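Local coordinates for shikimate dehydrogenase-like protein HI_0607 (PDB 1NPY), which catalyses the NADP(+)-dependent oxidation of shikimate to 3-dehydroshikimate in vitro, though so weakly that shikimate may not be its biological substrate, at residues 19-30 against 259-268; 176-187 against 202-213. All coordinates share one frame; numbering follows the deposited sequence.

Contact 1: 19-30 against 259-268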
# COMPACT_ATOMS: atom_id res chain seq x y z
N PHE A 19 2.81 -13.00 5.71
CA PHE A 19 3.86 -12.12 5.20
C PHE A 19 4.51 -11.35 6.34
O PHE A 19 5.71 -11.43 6.55
CB PHE A 19 3.36 -11.13 4.15
CG PHE A 19 4.42 -10.11 3.77
CD1 PHE A 19 5.43 -10.45 2.90
CD2 PHE A 19 4.42 -8.85 4.35
CE1 PHE A 19 6.42 -9.56 2.58
CE2 PHE A 19 5.42 -7.95 4.04
CZ PHE A 19 6.41 -8.31 3.16
N GLY A 20 3.74 -10.57 7.10
CA GLY A 20 4.32 -9.69 8.10
C GLY A 20 4.99 -10.43 9.24
O GLY A 20 6.07 -10.04 9.72
N THR A 21 4.39 -11.51 9.72
CA THR A 21 4.99 -12.33 10.77
C THR A 21 6.36 -12.85 10.32
O THR A 21 7.34 -12.79 11.08
CB THR A 21 4.06 -13.49 11.18
OG1 THR A 21 2.81 -12.95 11.61
CG2 THR A 21 4.58 -14.27 12.36
N THR A 22 6.48 -13.28 9.07
CA THR A 22 7.78 -13.74 8.58
C THR A 22 8.82 -12.63 8.47
O THR A 22 9.93 -12.70 9.01
CB THR A 22 7.56 -14.45 7.23
OG1 THR A 22 6.68 -15.56 7.43
CG2 THR A 22 8.84 -15.08 6.73
N PHE A 23 8.38 -11.54 7.85
CA PHE A 23 9.21 -10.38 7.48
C PHE A 23 9.68 -9.65 8.72
O PHE A 23 10.87 -9.38 8.88
CB PHE A 23 8.36 -9.46 6.61
CG PHE A 23 9.05 -8.25 6.08
CD1 PHE A 23 9.81 -8.33 4.92
CD2 PHE A 23 8.90 -7.00 6.67
CE1 PHE A 23 10.44 -7.19 4.39
CE2 PHE A 23 9.50 -5.87 6.12
CZ PHE A 23 10.31 -5.98 5.00
N HIS A 24 8.75 -9.27 9.60
CA HIS A 24 9.16 -8.49 10.77
C HIS A 24 10.06 -9.27 11.74
O HIS A 24 11.07 -8.77 12.26
CB HIS A 24 7.94 -7.91 11.50
CG HIS A 24 7.26 -6.79 10.78
ND1 HIS A 24 6.24 -6.98 9.87
CD2 HIS A 24 7.38 -5.45 10.93
CE1 HIS A 24 5.83 -5.81 9.42
NE2 HIS A 24 6.49 -4.86 10.07
N ASN A 25 9.72 -10.53 12.00
CA ASN A 25 10.51 -11.35 12.90
C ASN A 25 11.93 -11.60 12.38
O ASN A 25 12.89 -11.53 13.14
CB ASN A 25 9.82 -12.67 13.26
CG ASN A 25 8.65 -12.49 14.22
OD1 ASN A 25 7.52 -12.91 13.92
ND2 ASN A 25 8.88 -11.84 15.36
N TYR A 26 12.06 -11.77 11.07
CA TYR A 26 13.40 -11.85 10.49
C TYR A 26 14.24 -10.61 10.77
O TYR A 26 15.40 -10.71 11.18
CB TYR A 26 13.27 -12.08 8.99
CG TYR A 26 14.58 -12.25 8.25
CD1 TYR A 26 15.21 -13.49 8.16
CD2 TYR A 26 15.18 -11.17 7.64
CE1 TYR A 26 16.42 -13.65 7.46
CE2 TYR A 26 16.38 -11.31 6.94
CZ TYR A 26 16.98 -12.55 6.86
OH TYR A 26 18.18 -12.66 6.15
N LEU A 27 13.63 -9.45 10.54
CA LEU A 27 14.35 -8.20 10.79
C LEU A 27 14.64 -7.98 12.26
O LEU A 27 15.71 -7.46 12.58
CB LEU A 27 13.61 -7.02 10.18
CG LEU A 27 13.56 -7.00 8.65
CD1 LEU A 27 12.52 -6.05 8.09
CD2 LEU A 27 14.95 -6.72 8.09
N TYR A 28 13.73 -8.30 13.19
CA TYR A 28 14.08 -8.17 14.61
C TYR A 28 15.32 -8.96 14.96
O TYR A 28 16.19 -8.49 15.67
CB TYR A 28 12.97 -8.63 15.56
CG TYR A 28 11.65 -7.93 15.35
CD1 TYR A 28 11.55 -6.57 15.11
CD2 TYR A 28 10.47 -8.63 15.51
CE1 TYR A 28 10.30 -5.95 14.96
CE2 TYR A 28 9.23 -8.02 15.41
CZ TYR A 28 9.13 -6.69 15.10
OH TYR A 28 7.92 -6.04 14.95
N ASP A 29 15.40 -10.18 14.45
CA ASP A 29 16.54 -11.02 14.69
C ASP A 29 17.83 -10.37 14.16
O ASP A 29 18.83 -10.31 14.89
CB ASP A 29 16.28 -12.40 14.10
CG ASP A 29 17.47 -13.30 14.28
OD1 ASP A 29 17.74 -13.62 15.46
OD2 ASP A 29 18.17 -13.67 13.32
N LYS A 30 17.81 -9.94 12.89
CA LYS A 30 18.99 -9.40 12.24
C LYS A 30 19.46 -8.10 12.89
O LYS A 30 20.67 -7.84 12.90
CB LYS A 30 18.79 -9.20 10.74
CG LYS A 30 18.58 -10.50 9.96
CD LYS A 30 19.89 -11.27 9.83
CE LYS A 30 19.81 -12.53 9.00
NZ LYS A 30 21.16 -12.78 8.42
N LEU A 259 19.31 -5.65 4.02
CA LEU A 259 18.48 -6.49 4.87
C LEU A 259 17.02 -6.50 4.42
O LEU A 259 16.37 -7.53 4.55
CB LEU A 259 18.51 -6.06 6.33
CG LEU A 259 18.74 -7.11 7.42
CD1 LEU A 259 19.93 -8.04 7.20
CD2 LEU A 259 18.95 -6.26 8.68
N ILE A 260 16.50 -5.39 3.91
CA ILE A 260 15.12 -5.44 3.44
C ILE A 260 14.96 -6.46 2.32
O ILE A 260 14.03 -7.27 2.35
CB ILE A 260 14.64 -4.07 2.98
CG1 ILE A 260 14.58 -3.13 4.18
CG2 ILE A 260 13.31 -4.20 2.24
CD1 ILE A 260 14.59 -1.67 3.76
N ALA A 261 15.92 -6.49 1.39
CA ALA A 261 15.83 -7.42 0.27
C ALA A 261 15.90 -8.87 0.78
O ALA A 261 15.16 -9.72 0.28
CB ALA A 261 16.88 -7.13 -0.79
N GLU A 262 16.76 -9.16 1.75
CA GLU A 262 16.79 -10.51 2.31
C GLU A 262 15.50 -10.89 3.02
O GLU A 262 15.00 -12.00 2.87
CB GLU A 262 17.97 -10.66 3.28
CG GLU A 262 19.30 -10.52 2.59
CD GLU A 262 20.44 -10.71 3.56
OE1 GLU A 262 20.92 -11.85 3.70
OE2 GLU A 262 20.79 -9.72 4.24
N ALA A 263 14.94 -9.94 3.78
CA ALA A 263 13.67 -10.16 4.46
C ALA A 263 12.52 -10.40 3.49
O ALA A 263 11.71 -11.30 3.72
CB ALA A 263 13.37 -8.98 5.39
N ALA A 264 12.48 -9.64 2.41
CA ALA A 264 11.43 -9.72 1.40
C ALA A 264 11.52 -11.09 0.72
O ALA A 264 10.47 -11.73 0.52
CB ALA A 264 11.59 -8.60 0.39
N ALA A 265 12.74 -11.54 0.47
CA ALA A 265 12.98 -12.85 -0.17
C ALA A 265 12.59 -13.99 0.78
O ALA A 265 12.04 -15.02 0.35
CB ALA A 265 14.43 -12.98 -0.62
N PHE A 266 12.83 -13.77 2.07
CA PHE A 266 12.53 -14.74 3.11
C PHE A 266 11.02 -14.92 3.26
O PHE A 266 10.59 -16.05 3.48
CB PHE A 266 13.13 -14.27 4.42
CG PHE A 266 13.02 -15.24 5.56
CD1 PHE A 266 13.69 -16.45 5.53
CD2 PHE A 266 12.34 -14.89 6.72
CE1 PHE A 266 13.64 -17.31 6.61
CE2 PHE A 266 12.30 -15.75 7.79
CZ PHE A 266 12.93 -16.96 7.73
N ALA A 267 10.29 -13.83 3.04
CA ALA A 267 8.85 -13.76 3.23
C ALA A 267 8.05 -14.04 1.96
O ALA A 267 6.85 -14.22 2.05
CB ALA A 267 8.43 -12.40 3.77
N ARG A 268 8.68 -14.09 0.80
CA ARG A 268 7.89 -14.40 -0.39
C ARG A 268 7.68 -15.92 -0.43
O ARG A 268 6.63 -16.39 -0.89
CB ARG A 268 8.55 -13.80 -1.62
CG ARG A 268 8.35 -12.29 -1.78
CD ARG A 268 7.07 -11.65 -1.21
NE ARG A 268 5.96 -11.64 -2.17
CZ ARG A 268 4.76 -11.10 -1.96
NH1 ARG A 268 4.48 -10.49 -0.81
NH2 ARG A 268 3.84 -11.15 -2.91
O HOH W 1 21.63 -13.36 5.58
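Phe23 of helix 19-30 sits as a knob in a hole formed by Ile260, Ala263, Ala264 and Ala267 of helix 259-268. This is knobs-into-holes packing between two helices that run roughly antiparallel, at 143°, with axes 8.4 Å apart at their closest. The small alanines leave room for the aromatic side chains of the other helix. Ala263 CB is the central point: Phe23 CE1 comes to 3.6 Å from it, and Tyr26 CD2 and the branches of Leu27 close round it from other directions. The Phe23 ring gets there because its CG stands anti to the backbone N (chi1 -177°). Ala267 CB and the backbone N of Ala264 lie at the edge of this ring. Leu27 CD1 rests on one of its faces, within the same helix.

Beside the knob, Tyr26 meets Phe266. The two ring planes are 35° apart, and Tyr26 CD1 lies over one face of Phe266, toward its rim. Thr22 CG2 touches Phe266 CD2 at 3.5 Å. Its OG1 turns back to the carbonyl O of Asn18. At the start of helix 19-30, Phe19 CE1 packs on Ala267 CB at 3.7 Å. The guanidinium of Arg268 presents its edge to Phe19. At the other end, Leu259 slides past Leu27, and its CD2 meets Lys30 CB at 3.6 Å.

Helix 235-251 backs this pair: Phe23 touches Ala243, Leu27 touches Phe247, and Ile260 touches Val240 and Val244. The contact lays the C-terminal helix against a helix of the substrate-binding domain. One polar link lies at the margin: a single water accepts from Lys30 NZ at 2.9 Å and donates to Glu262 OE1 at 2.5 Å.

Contact 2: 176-187 against 202-213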
# COMPACT_ATOMS: atom_id res chain seq x y z
N ALA A 176 -1.52 9.27 -22.26
CA ALA A 176 -1.01 9.41 -20.90
C ALA A 176 0.44 8.92 -20.81
O ALA A 176 0.86 8.05 -21.56
CB ALA A 176 -1.89 8.64 -19.94
N ASP A 177 1.21 9.54 -19.92
CA ASP A 177 2.61 9.19 -19.71
C ASP A 177 2.85 8.14 -18.65
O ASP A 177 3.81 7.38 -18.71
CB ASP A 177 3.34 10.47 -19.31
CG ASP A 177 3.13 11.55 -20.32
OD1 ASP A 177 3.49 11.28 -21.48
OD2 ASP A 177 2.60 12.65 -20.07
N ILE A 178 1.98 8.13 -17.64
CA ILE A 178 2.08 7.26 -16.49
C ILE A 178 0.77 6.49 -16.38
O ILE A 178 -0.31 7.06 -16.18
CB ILE A 178 2.36 8.05 -15.19
CG1 ILE A 178 3.70 8.81 -15.30
CG2 ILE A 178 2.42 7.15 -13.99
CD1 ILE A 178 3.95 9.82 -14.17
N LEU A 179 0.87 5.17 -16.51
CA LEU A 179 -0.28 4.28 -16.37
C LEU A 179 -0.20 3.51 -15.06
O LEU A 179 0.81 2.86 -14.78
CB LEU A 179 -0.31 3.27 -17.52
CG LEU A 179 -0.16 3.93 -18.89
CD1 LEU A 179 -0.16 2.82 -19.93
CD2 LEU A 179 -1.32 4.88 -19.18
N VAL A 180 -1.24 3.63 -14.24
CA VAL A 180 -1.24 2.95 -12.95
C VAL A 180 -2.42 1.98 -12.91
O VAL A 180 -3.57 2.37 -13.12
CB VAL A 180 -1.37 3.93 -11.75
CG1 VAL A 180 -1.12 3.22 -10.45
CG2 VAL A 180 -0.50 5.15 -11.90
N ASN A 181 -2.14 0.73 -12.57
CA ASN A 181 -3.20 -0.25 -12.40
C ASN A 181 -3.45 -0.46 -10.91
O ASN A 181 -2.52 -0.82 -10.16
CB ASN A 181 -2.84 -1.61 -13.01
CG ASN A 181 -3.93 -2.64 -12.73
OD1 ASN A 181 -5.10 -2.38 -13.00
ND2 ASN A 181 -3.57 -3.78 -12.19
N VAL A 182 -4.70 -0.22 -10.52
CA VAL A 182 -5.20 -0.51 -9.18
C VAL A 182 -6.44 -1.42 -9.21
O VAL A 182 -7.24 -1.47 -8.27
CB VAL A 182 -5.50 0.76 -8.35
CG1 VAL A 182 -4.23 1.55 -8.12
CG2 VAL A 182 -6.59 1.65 -8.97
N THR A 183 -6.59 -2.17 -10.29
CA THR A 183 -7.63 -3.20 -10.40
C THR A 183 -7.05 -4.55 -10.00
O THR A 183 -5.83 -4.70 -9.83
CB THR A 183 -8.18 -3.36 -11.84
OG1 THR A 183 -7.16 -3.86 -12.72
CG2 THR A 183 -8.68 -2.09 -12.50
N SER A 184 -7.92 -5.56 -9.92
CA SER A 184 -7.49 -6.95 -9.83
C SER A 184 -6.98 -7.59 -11.13
O SER A 184 -6.67 -8.78 -11.15
CB SER A 184 -8.65 -7.79 -9.28
OG SER A 184 -9.74 -7.62 -10.17
N ILE A 185 -6.95 -6.84 -12.23
CA ILE A 185 -6.44 -7.37 -13.49
C ILE A 185 -4.98 -7.77 -13.28
O ILE A 185 -4.20 -6.97 -12.77
CB ILE A 185 -6.60 -6.35 -14.65
CG1 ILE A 185 -8.06 -6.14 -15.05
CG2 ILE A 185 -5.83 -6.84 -15.86
CD1 ILE A 185 -8.30 -4.93 -15.91
N GLY A 186 -4.60 -8.96 -13.76
CA GLY A 186 -3.27 -9.52 -13.57
C GLY A 186 -3.02 -10.31 -12.30
O GLY A 186 -1.99 -10.98 -12.19
N MET A 187 -3.95 -10.30 -11.35
CA MET A 187 -3.73 -10.99 -10.07
C MET A 187 -3.76 -12.50 -10.24
O MET A 187 -4.71 -13.04 -10.83
CB MET A 187 -4.81 -10.58 -9.06
CG MET A 187 -4.69 -9.20 -8.50
SD MET A 187 -5.99 -8.91 -7.26
CE MET A 187 -5.32 -9.84 -5.86
N PHE A 202 -1.71 1.76 -25.70
CA PHE A 202 -1.56 2.73 -24.63
C PHE A 202 -0.21 2.65 -23.93
O PHE A 202 0.45 3.67 -23.68
CB PHE A 202 -2.69 2.48 -23.63
CG PHE A 202 -3.43 3.71 -23.29
CD1 PHE A 202 -4.42 4.19 -24.13
CD2 PHE A 202 -3.12 4.41 -22.13
CE1 PHE A 202 -5.10 5.34 -23.81
CE2 PHE A 202 -3.79 5.56 -21.82
CZ PHE A 202 -4.79 6.03 -22.66
N ILE A 203 0.19 1.44 -23.59
CA ILE A 203 1.50 1.18 -22.98
C ILE A 203 2.61 1.66 -23.89
O ILE A 203 3.57 2.25 -23.42
CB ILE A 203 1.67 -0.32 -22.64
CG1 ILE A 203 0.51 -0.79 -21.76
CG2 ILE A 203 3.05 -0.58 -22.04
CD1 ILE A 203 0.34 -2.28 -21.58
N ASP A 204 2.48 1.43 -25.19
CA ASP A 204 3.51 1.85 -26.15
C ASP A 204 3.76 3.36 -26.07
O ASP A 204 4.89 3.81 -26.30
CB ASP A 204 3.07 1.58 -27.59
CG ASP A 204 3.11 0.12 -28.00
OD1 ASP A 204 3.79 -0.70 -27.36
OD2 ASP A 204 2.51 -0.28 -29.03
N ASN A 205 2.68 4.10 -25.87
CA ASN A 205 2.69 5.56 -25.87
C ASN A 205 3.00 6.18 -24.51
O ASN A 205 3.14 7.40 -24.39
CB ASN A 205 1.35 6.06 -26.39
CG ASN A 205 1.19 5.81 -27.86
OD1 ASN A 205 0.11 5.42 -28.32
ND2 ASN A 205 2.27 5.98 -28.61
N ALA A 206 3.13 5.33 -23.50
CA ALA A 206 3.40 5.80 -22.15
C ALA A 206 4.90 5.70 -21.89
O ALA A 206 5.63 5.13 -22.71
CB ALA A 206 2.58 4.95 -21.16
N SER A 207 5.36 6.26 -20.78
CA SER A 207 6.75 6.14 -20.36
C SER A 207 6.92 5.31 -19.09
O SER A 207 8.00 4.78 -18.84
CB SER A 207 7.40 7.53 -20.27
OG SER A 207 6.75 8.31 -19.30
N VAL A 208 5.85 5.18 -18.30
CA VAL A 208 5.92 4.53 -16.99
C VAL A 208 4.70 3.62 -16.76
O VAL A 208 3.58 4.07 -16.98
CB VAL A 208 5.92 5.53 -15.82
CG1 VAL A 208 6.03 4.79 -14.52
CG2 VAL A 208 7.08 6.52 -15.93
N ALA A 209 4.95 2.38 -16.35
CA ALA A 209 3.90 1.42 -16.02
C ALA A 209 4.00 1.04 -14.54
O ALA A 209 5.02 0.49 -14.14
CB ALA A 209 4.02 0.18 -16.89
N PHE A 210 3.00 1.39 -13.74
CA PHE A 210 3.00 1.19 -12.29
C PHE A 210 1.81 0.28 -11.96
O PHE A 210 0.65 0.62 -12.19
CB PHE A 210 2.91 2.55 -11.62
CG PHE A 210 2.93 2.58 -10.10
CD1 PHE A 210 2.82 3.81 -9.48
CD2 PHE A 210 3.03 1.45 -9.32
CE1 PHE A 210 2.83 3.91 -8.09
CE2 PHE A 210 3.03 1.53 -7.94
CZ PHE A 210 2.92 2.76 -7.33
N ASP A 211 2.12 -0.96 -11.59
CA ASP A 211 1.07 -1.94 -11.33
C ASP A 211 1.14 -2.21 -9.84
O ASP A 211 2.14 -2.73 -9.32
CB ASP A 211 1.32 -3.23 -12.10
CG ASP A 211 0.09 -4.11 -12.22
OD1 ASP A 211 -0.88 -3.95 -11.44
OD2 ASP A 211 0.04 -5.01 -13.10
N VAL A 212 0.03 -1.95 -9.16
CA VAL A 212 -0.05 -2.23 -7.73
C VAL A 212 -0.26 -3.71 -7.44
O VAL A 212 -0.01 -4.19 -6.34
CB VAL A 212 -1.10 -1.32 -7.07
CG1 VAL A 212 -1.13 -1.55 -5.58
CG2 VAL A 212 -0.77 0.14 -7.31
N VAL A 213 -0.65 -4.50 -8.43
CA VAL A 213 -0.70 -5.95 -8.25
C VAL A 213 0.70 -6.47 -7.95
O VAL A 213 1.66 -6.12 -8.63
CB VAL A 213 -1.21 -6.67 -9.52
CG1 VAL A 213 -1.03 -8.16 -9.36
CG2 VAL A 213 -2.66 -6.31 -9.76
O HOH W 2 -0.50 6.14 -23.22
O HOH W 3 4.96 8.99 -22.33
O HOH W 4 -2.07 -6.10 -14.21
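Phe202 turns the edge of its ring to Leu179 CD2, 3.5 Å from Phe202 CD2, while Val180 CG1 lies over one face of the Phe210 ring. The amide of Asn181 and the carboxylate of Asp211 lie side by side with their planes 74° apart. Strands 178-181 and 208-211 are parallel neighbours in the Rossmann-type sheet, joined by a beta-alpha-beta crossover through helix 200-205. Backbone bonds alternate between them from Val208 N-Asp177 O to Val212 N-Asn181 O. Asp177 O also takes the N-H of Ser207 at 2.8 Å.

At the C-terminal ends of the two strands, Asn181 ND2 gives a nearly straight bond to Asp211 OD1 (2.8 Å, 169°). The oxygen is met from above the carboxylate plane. Val213 N reaches Asp211 OD1 from the opposite face at 3.1 Å, closing an Asx turn. Asn181 OD1 accepts from Thr183 OG1 at 2.6 Å, and also from Thr183 N, which makes a second Asx turn. Asp211 OD2 bonds to Thr219 and to a water shared with Ile185 O.

These bonds probably favour a charged Asp211. Those from Thr183 and the water probably help shape the loop carrying Ser184, which probably binds NADP(+), as in relatives.

In the fold
After strand 7-12 of the mixed sheet, the chain enters helix 19-31 in the substrate-binding domain, then completes that sheet. It crosses into the parallel sheet that probably carries the NADP(+) site. There contact 2 closes a short loop, with only 14 residues between its segments, and joins two neighbouring strands and the end of the helix between them. The chain then finishes that sheet with strand 231-233 and returns along helix 235-251. Helix 257-268 meets helix 19-31 in contact 1, closing a loop of 228 intervening residues. Contact 2 falls wholly within this larger loop, so the two do not cross. Contact 1 brings a helix near the N terminus against the last helix, whereas contact 2 is local to the parallel sheet.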